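Long-range contacts in endoglucanase A (Clostridium acetobutylicum, PDB 3IK2), which probably hydrolyses internal beta-1,4-glucosidic bonds in cellulose and related glucans, as an endoglucanase of glycoside hydrolase family 44: residues Gly38-Thr43 / Asp178-Leu183; Pro224-Phe229 / Leu274-Tyr279. All coordinates share one frame; numbering follows the deposited sequence.

Interaction 1 of 2, residues Gly38-Thr43 / Asp178-Leu183; sequences GGNRST and DNEPSL
G39 meets the N179 side chain through its backbone: the N179 amide lies across the peptide that leaves the glycine, with N179 ND2 3.1 Å from G39 C. N179 reaches this far because its CG is anti to the backbone N (chi1 -180°), which lays the amide against the G39 backbone, with CG also close to G39 O. Water 1 joins the two backbones beside it, accepting from G39 N and donating to D178 O. The side-chain amides of N40 and N179 are turned 63° against each other, N40 OD1 lying 3.1 Å from N179 ND2. Water 2 donates to both N40 OD1 and E180 OE1, while N40 ND2 is held by D57. S42 turns back on its own segment. Its OG donates to G39 O at 2.6 Å, in the carbonyl plane; that oxygen also accepts from S42 N, and the same OG rests 3.4 Å from N179 CB. T43 closes the contact: OG1 donates to the syn lone pair of D178 OD1 at 2.7 Å and accepts from water 3, which in turn accepts from N179 ND2. The D178 carboxylate is gripped further by W184 NE1 and the backbone N of A105 and G106. The two segments thus pair the loops that follow barrel strands 34-37 and 174-177, between helix 65-69, against S42, helix 184-187, against N40 and T43, and strand 347-353, against N179 and E180.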
ATOM      1  N   GLY A  38       7.529   7.993  -0.282  1.00  6.05           N
ATOM      2  CA  GLY A  38       8.372   6.900   0.215  1.00  6.28           C
ATOM      3  C   GLY A  38       9.124   6.183  -0.884  1.00  6.22           C
ATOM      4  O   GLY A  38       9.257   6.698  -1.999  1.00  6.56           O
ATOM      5  N   GLY A  39       9.628   4.992  -0.582  1.00  6.09           N
ATOM      6  CA  GLY A  39      10.364   4.218  -1.589  1.00  5.80           C
ATOM      7  C   GLY A  39      11.865   4.509  -1.522  1.00  6.91           C
ATOM      8  O   GLY A  39      12.365   5.132  -0.572  1.00  5.62           O
ATOM      9  N   ASN A  40      12.581   4.077  -2.554  1.00  6.85           N
ATOM     10  CA  ASN A  40      14.023   4.094  -2.532  1.00  6.97           C
ATOM     11  C   ASN A  40      14.664   5.449  -2.352  1.00  6.70           C
ATOM     12  O   ASN A  40      15.740   5.528  -1.790  1.00  6.34           O
ATOM     13  CB  ASN A  40      14.554   3.418  -3.800  1.00  7.31           C
ATOM     14  CG  ASN A  40      14.289   1.938  -3.801  1.00  7.35           C
ATOM     15  OD1 ASN A  40      13.902   1.380  -2.775  1.00  4.32           O
ATOM     16  ND2 ASN A  40      14.461   1.295  -4.956  1.00  7.57           N
ATOM     17  N   ARG A  41      14.003   6.496  -2.849  1.00  7.50           N
ATOM     18  CA  ARG A  41      14.530   7.867  -2.807  1.00  7.26           C
ATOM     19  C   ARG A  41      14.444   8.472  -1.433  1.00  7.54           C
ATOM     20  O   ARG A  41      15.134   9.454  -1.152  1.00  8.41           O
ATOM     21  CB  ARG A  41      13.803   8.768  -3.812  1.00  7.49           C
ATOM     22  CG  ARG A  41      14.353   8.698  -5.267  1.00  8.25           C
ATOM     23  CD  ARG A  41      15.650   9.528  -5.343  1.00  8.30           C
ATOM     24  NE  ARG A  41      16.228   9.673  -6.690  1.00  6.54           N
ATOM     25  CZ  ARG A  41      17.136  10.610  -7.021  1.00  6.89           C
ATOM     26  NH1 ARG A  41      17.576  11.496  -6.126  1.00  9.21           N
ATOM     27  NH2 ARG A  41      17.593  10.683  -8.256  1.00  8.26           N
ATOM     28  N   SER A  42      13.609   7.882  -0.571  1.00  7.36           N
ATOM     29  CA  SER A  42      13.402   8.353   0.801  1.00  7.03           C
ATOM     30  C   SER A  42      14.629   8.179   1.663  1.00  7.02           C
ATOM     31  O   SER A  42      14.910   9.021   2.516  1.00  8.09           O
ATOM     32  CB  SER A  42      12.178   7.662   1.462  1.00  5.93           C
ATOM     33  OG  SER A  42      12.415   6.276   1.738  1.00  7.39           O
ATOM     34  N   THR A  43      15.385   7.105   1.443  1.00  7.55           N
ATOM     35  CA  THR A  43      16.433   6.704   2.411  1.00  7.06           C
ATOM     36  C   THR A  43      17.485   7.793   2.599  1.00  8.13           C
ATOM     37  O   THR A  43      17.926   8.084   3.735  1.00  8.60           O
ATOM     38  CB  THR A  43      17.110   5.399   1.982  1.00  7.29           C
ATOM     39  OG1 THR A  43      16.132   4.359   1.911  1.00  2.99           O
ATOM     40  CG2 THR A  43      18.230   5.001   2.956  1.00  6.63           C
ATOM     41  N   ASP A 178      11.787   4.794   7.354  1.00  6.41           N
ATOM     42  CA  ASP A 178      12.615   4.591   6.156  1.00  6.47           C
ATOM     43  C   ASP A 178      11.926   3.662   5.135  1.00  5.44           C
ATOM     44  O   ASP A 178      10.703   3.673   5.002  1.00  5.24           O
ATOM     45  CB  ASP A 178      14.045   4.102   6.531  1.00  6.14           C
ATOM     46  CG  ASP A 178      15.092   4.479   5.493  1.00  5.40           C
ATOM     47  OD1 ASP A 178      15.030   3.934   4.357  1.00  5.65           O
ATOM     48  OD2 ASP A 178      15.986   5.304   5.822  1.00  5.64           O
ATOM     49  N   ASN A 179      12.711   2.821   4.468  1.00  5.18           N
ATOM     50  CA  ASN A 179      12.205   2.032   3.361  1.00  5.41           C
ATOM     51  C   ASN A 179      13.067   0.828   3.067  1.00  5.37           C
ATOM     52  O   ASN A 179      14.268   0.965   2.944  1.00  6.12           O
ATOM     53  CB  ASN A 179      12.136   2.905   2.107  1.00  4.26           C
ATOM     54  CG  ASN A 179      11.606   2.155   0.908  1.00  2.74           C
ATOM     55  OD1 ASN A 179      10.426   1.850   0.844  1.00  5.11           O
ATOM     56  ND2 ASN A 179      12.482   1.861  -0.052  1.00  2.00           N
ATOM     57  N   GLU A 180      12.458  -0.340   2.927  1.00  5.07           N
ATOM     58  CA  GLU A 180      13.201  -1.563   2.529  1.00  6.16           C
ATOM     59  C   GLU A 180      14.622  -1.711   3.099  1.00  5.73           C
ATOM     60  O   GLU A 180      15.598  -1.820   2.347  1.00  6.18           O
ATOM     61  CB  GLU A 180      13.195  -1.736   1.011  1.00  5.63           C
ATOM     62  CG  GLU A 180      11.778  -1.788   0.459  1.00  5.69           C
ATOM     63  CD  GLU A 180      11.732  -2.005  -0.996  1.00  6.00           C
ATOM     64  OE1 GLU A 180      12.818  -2.061  -1.634  1.00  6.55           O
ATOM     65  OE2 GLU A 180      10.603  -2.114  -1.522  1.00  8.66           O
ATOM     66  N   PRO A 181      14.721  -1.772   4.439  1.00  6.06           N
ATOM     67  CA  PRO A 181      15.984  -1.771   5.176  1.00  5.92           C
ATOM     68  C   PRO A 181      16.942  -2.946   4.862  1.00  6.40           C
ATOM     69  O   PRO A 181      18.170  -2.749   4.867  1.00  6.02           O
ATOM     70  CB  PRO A 181      15.529  -1.780   6.643  1.00  5.06           C
ATOM     71  CG  PRO A 181      14.175  -2.357   6.600  1.00  4.77           C
ATOM     72  CD  PRO A 181      13.561  -1.865   5.349  1.00  4.77           C
ATOM     73  N   SER A 182      16.412  -4.145   4.597  1.00  6.81           N
ATOM     74  CA  SER A 182      17.277  -5.273   4.236  1.00  6.86           C
ATOM     75  C   SER A 182      17.876  -5.094   2.828  1.00  8.27           C
ATOM     76  O   SER A 182      18.830  -5.784   2.453  1.00  8.45           O
ATOM     77  CB  SER A 182      16.536  -6.618   4.386  1.00  7.24           C
ATOM     78  OG  SER A 182      15.688  -6.915   3.284  1.00  6.22           O
ATOM     79  N   LEU A 183      17.328  -4.150   2.049  1.00  8.12           N
ATOM     80  CA  LEU A 183      17.922  -3.813   0.772  1.00  8.11           C
ATOM     81  C   LEU A 183      18.843  -2.596   0.839  1.00  7.68           C
ATOM     82  O   LEU A 183      19.349  -2.178  -0.168  1.00  7.84           O
ATOM     83  CB  LEU A 183      16.833  -3.587  -0.292  1.00  8.75           C
ATOM     84  CG  LEU A 183      16.038  -4.821  -0.683  1.00  7.99           C
ATOM     85  CD1 LEU A 183      15.164  -4.523  -1.931  1.00  8.43           C
ATOM     86  CD2 LEU A 183      16.992  -5.986  -0.917  1.00  7.26           C
TER
HETATM   87  O   HOH W   1       9.102   4.633   2.493  1.00  5.03           O
HETATM   88  O   HOH W   2      15.187  -0.762  -1.845  1.00  7.29           O
HETATM   89  O   HOH W   3      15.343   2.480   0.192  1.00  2.81           O

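Interaction 2 of 2, residues Pro224-Phe229 / Leu274-Tyr279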
ATOM      1  N   PRO A 224       8.373  -2.698   9.189  1.00  7.97           N
ATOM      2  CA  PRO A 224       9.651  -2.105   8.792  1.00  8.26           C
ATOM      3  C   PRO A 224       9.714  -1.637   7.341  1.00  7.92           C
ATOM      4  O   PRO A 224      10.759  -1.157   6.930  1.00  9.86           O
ATOM      5  CB  PRO A 224      10.662  -3.260   9.032  1.00  7.53           C
ATOM      6  CG  PRO A 224       9.855  -4.422   9.513  1.00  6.68           C
ATOM      7  CD  PRO A 224       8.434  -4.161   9.098  1.00  7.15           C
ATOM      8  N   ALA A 225       8.610  -1.735   6.595  1.00  7.76           N
ATOM      9  CA  ALA A 225       8.571  -1.505   5.125  1.00  7.31           C
ATOM     10  C   ALA A 225       9.450  -2.495   4.379  1.00  7.41           C
ATOM     11  O   ALA A 225      10.333  -2.120   3.602  1.00  7.47           O
ATOM     12  CB  ALA A 225       8.922  -0.043   4.739  1.00  7.42           C
ATOM     13  N   LEU A 226       9.166  -3.772   4.607  1.00  7.11           N
ATOM     14  CA  LEU A 226       9.899  -4.880   4.021  1.00  7.33           C
ATOM     15  C   LEU A 226       9.583  -5.041   2.533  1.00  7.40           C
ATOM     16  O   LEU A 226       8.416  -4.972   2.125  1.00  7.61           O
ATOM     17  CB  LEU A 226       9.526  -6.157   4.766  1.00  7.17           C
ATOM     18  CG  LEU A 226       9.720  -6.110   6.272  1.00  8.13           C
ATOM     19  CD1 LEU A 226       9.001  -7.321   6.945  1.00  7.11           C
ATOM     20  CD2 LEU A 226      11.174  -6.046   6.622  1.00  4.38           C
ATOM     21  N   PHE A 227      10.618  -5.270   1.739  1.00  7.02           N
ATOM     22  CA  PHE A 227      10.518  -5.274   0.275  1.00  6.40           C
ATOM     23  C   PHE A 227       9.678  -6.410  -0.334  1.00  6.71           C
ATOM     24  O   PHE A 227       9.193  -6.297  -1.466  1.00  6.89           O
ATOM     25  CB  PHE A 227      11.931  -5.228  -0.338  1.00  6.07           C
ATOM     26  CG  PHE A 227      12.597  -6.589  -0.538  1.00  7.18           C
ATOM     27  CD1 PHE A 227      12.372  -7.336  -1.701  1.00  6.40           C
ATOM     28  CD2 PHE A 227      13.498  -7.089   0.394  1.00  9.59           C
ATOM     29  CE1 PHE A 227      12.993  -8.567  -1.890  1.00  7.19           C
ATOM     30  CE2 PHE A 227      14.160  -8.325   0.188  1.00  6.04           C
ATOM     31  CZ  PHE A 227      13.892  -9.059  -0.936  1.00  6.19           C
ATOM     32  N   GLY A 228       9.518  -7.509   0.407  1.00  6.33           N
ATOM     33  CA  GLY A 228       9.059  -8.754  -0.216  1.00  5.30           C
ATOM     34  C   GLY A 228       9.302  -9.995   0.614  1.00  5.87           C
ATOM     35  O   GLY A 228       9.889  -9.920   1.681  1.00  5.46           O
ATOM     36  N   PHE A 229       8.862 -11.160   0.125  1.00  6.34           N
ATOM     37  CA  PHE A 229       8.762 -12.314   0.996  1.00  6.75           C
ATOM     38  C   PHE A 229      10.095 -12.707   1.621  1.00  7.38           C
ATOM     39  O   PHE A 229      10.142 -13.175   2.769  1.00  7.76           O
ATOM     40  CB  PHE A 229       8.147 -13.529   0.263  1.00  7.58           C
ATOM     41  CG  PHE A 229       7.699 -14.602   1.190  1.00  8.10           C
ATOM     42  CD1 PHE A 229       6.365 -14.699   1.555  1.00  7.71           C
ATOM     43  CD2 PHE A 229       8.625 -15.498   1.744  1.00  7.47           C
ATOM     44  CE1 PHE A 229       5.938 -15.704   2.441  1.00  9.31           C
ATOM     45  CE2 PHE A 229       8.219 -16.482   2.645  1.00  9.30           C
ATOM     46  CZ  PHE A 229       6.873 -16.601   2.987  1.00 10.29           C
ATOM     47  N   LEU A 274       2.233  -2.753  10.763  1.00  5.78           N
ATOM     48  CA  LEU A 274       3.219  -3.620  10.141  1.00  5.33           C
ATOM     49  C   LEU A 274       3.171  -3.327   8.641  1.00  5.52           C
ATOM     50  O   LEU A 274       2.153  -3.572   7.987  1.00  5.42           O
ATOM     51  CB  LEU A 274       2.913  -5.107  10.399  1.00  5.53           C
ATOM     52  CG  LEU A 274       3.939  -6.068   9.746  1.00  6.39           C
ATOM     53  CD1 LEU A 274       5.312  -5.992  10.464  1.00  4.08           C
ATOM     54  CD2 LEU A 274       3.416  -7.498   9.689  1.00  4.64           C
ATOM     55  N   ASP A 275       4.244  -2.746   8.113  1.00  4.97           N
ATOM     56  CA  ASP A 275       4.222  -2.270   6.741  1.00  4.46           C
ATOM     57  C   ASP A 275       5.059  -3.136   5.810  1.00  4.28           C
ATOM     58  O   ASP A 275       6.217  -3.452   6.086  1.00  4.03           O
ATOM     59  CB  ASP A 275       4.652  -0.815   6.678  1.00  4.07           C
ATOM     60  CG  ASP A 275       4.539  -0.227   5.280  1.00  4.73           C
ATOM     61  OD1 ASP A 275       3.452  -0.298   4.655  1.00  5.38           O
ATOM     62  OD2 ASP A 275       5.540   0.339   4.808  1.00  6.59           O
ATOM     63  N   LEU A 276       4.455  -3.504   4.695  1.00  4.44           N
ATOM     64  CA  LEU A 276       4.979  -4.536   3.821  1.00  5.26           C
ATOM     65  C   LEU A 276       4.844  -4.052   2.381  1.00  4.97           C
ATOM     66  O   LEU A 276       3.954  -3.273   2.078  1.00  4.56           O
ATOM     67  CB  LEU A 276       4.135  -5.818   4.015  1.00  5.29           C
ATOM     68  CG  LEU A 276       4.469  -6.931   5.014  1.00  7.53           C
ATOM     69  CD1 LEU A 276       5.320  -6.580   6.221  1.00  4.72           C
ATOM     70  CD2 LEU A 276       3.252  -7.805   5.409  1.00  6.26           C
ATOM     71  N   HIS A 277       5.746  -4.509   1.518  1.00  4.60           N
ATOM     72  CA  HIS A 277       5.615  -4.352   0.090  1.00  5.29           C
ATOM     73  C   HIS A 277       5.342  -5.702  -0.542  1.00  5.42           C
ATOM     74  O   HIS A 277       5.858  -6.717  -0.101  1.00  5.84           O
ATOM     75  CB  HIS A 277       6.867  -3.698  -0.514  1.00  4.02           C
ATOM     76  CG  HIS A 277       7.143  -2.340   0.038  1.00  5.35           C
ATOM     77  ND1 HIS A 277       8.318  -1.663  -0.197  1.00  4.43           N
ATOM     78  CD2 HIS A 277       6.402  -1.543   0.849  1.00  2.88           C
ATOM     79  CE1 HIS A 277       8.286  -0.503   0.438  1.00  5.50           C
ATOM     80  NE2 HIS A 277       7.139  -0.411   1.088  1.00  3.61           N
ATOM     81  N   TRP A 278       4.508  -5.711  -1.573  1.00  6.16           N
ATOM     82  CA  TRP A 278       4.094  -6.954  -2.199  1.00  6.06           C
ATOM     83  C   TRP A 278       3.996  -6.770  -3.692  1.00  6.49           C
ATOM     84  O   TRP A 278       3.004  -6.255  -4.211  1.00  6.74           O
ATOM     85  CB  TRP A 278       2.769  -7.416  -1.626  1.00  5.91           C
ATOM     86  CG  TRP A 278       2.332  -8.828  -2.037  1.00  7.57           C
ATOM     87  CD1 TRP A 278       1.245  -9.157  -2.789  1.00  6.08           C
ATOM     88  CD2 TRP A 278       2.956 -10.065  -1.672  1.00  6.28           C
ATOM     89  NE1 TRP A 278       1.152 -10.524  -2.911  1.00  6.51           N
ATOM     90  CE2 TRP A 278       2.184 -11.104  -2.229  1.00  7.67           C
ATOM     91  CE3 TRP A 278       4.092 -10.395  -0.927  1.00  8.08           C
ATOM     92  CZ2 TRP A 278       2.519 -12.465  -2.072  1.00  6.21           C
ATOM     93  CZ3 TRP A 278       4.423 -11.744  -0.763  1.00  6.86           C
ATOM     94  CH2 TRP A 278       3.636 -12.753  -1.331  1.00  6.10           C
ATOM     95  N   TYR A 279       5.069  -7.140  -4.372  1.00  7.00           N
ATOM     96  CA  TYR A 279       5.068  -7.215  -5.813  1.00  7.49           C
ATOM     97  C   TYR A 279       5.010  -8.694  -6.065  1.00  8.40           C
ATOM     98  O   TYR A 279       5.947  -9.399  -5.706  1.00  8.57           O
ATOM     99  CB  TYR A 279       6.337  -6.608  -6.401  1.00  6.23           C
ATOM    100  CG  TYR A 279       6.434  -5.113  -6.170  1.00  7.27           C
ATOM    101  CD1 TYR A 279       5.819  -4.196  -7.052  1.00  4.62           C
ATOM    102  CD2 TYR A 279       7.146  -4.606  -5.080  1.00  4.75           C
ATOM    103  CE1 TYR A 279       5.923  -2.799  -6.838  1.00  5.73           C
ATOM    104  CE2 TYR A 279       7.240  -3.208  -4.858  1.00  6.52           C
ATOM    105  CZ  TYR A 279       6.621  -2.316  -5.739  1.00  5.69           C
ATOM    106  OH  TYR A 279       6.730  -0.937  -5.524  1.00  6.07           O
TER
HETATM  107  O   HOH W   4       7.494  -8.019  -2.998  1.00  3.60           O
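L226 and L276 lie side by side and point the same way, their CD1 methyls 3.8 Å apart, on a face of the sheet that helix 229-234 covers through F232. Further back P224 and L274 cross at a slant, P224 CD resting 3.9 Å from L274 CD1, both against Y255 of helix 251-266. The opposite face carries the polar groups. D275 brings OD2 to 3.4 Å from A225 CB, and the two oxygens of its carboxylate are held by S349 and S351 of the next strand. H277 points its CB toward the other segment, and with CG anti to its carbonyl carbon (chi1 -60°) the ring lies with A225 O over one face, offset toward the rim; ND1 is hydrogen-bonded to E180 OE2. These side chains stand on adjacent parallel strands, the fifth and sixth of the eight in the TIM-like barrel. A beta bulge at A225 shifts the register by one residue: A225 N and L226 N both give weak bonds to D275 O; after it L226 pairs with L276, and H277 N gives L226 O a bond of 2.8 Å. Beyond it the segments spread apart, and water 4 spans them, donating to F227 O and accepting from Y279 N. G228 is the N-cap of helix 229-234, whose first residue, F229, meets W278 rim to rim, F229 CD1 4.2 Å from W278 CZ3.

Overall arrangement
Interactions 1 and 2 have centres about 11 Å apart and meet directly at the C-terminal mouth of the barrel. E180 OE2 and H277 ND1 are 2.7 Å apart, a probable hydrogen bond, while N179 OD1 lies 3.2 Å from H277 CE1 and E180 CD 3.3 Å from F227 CB. E352, near the end of strand 347-353, touches N179, E180 and H277 and is hydrogen-bonded by Y279. Glutamates just after the fourth strand and near the end of the seventh are consistent with the catalytic pair of retaining barrel glycosidases, so both contacts probably line the active site. The calcium ligands, E48, D144, D147 and S149, belong to neither.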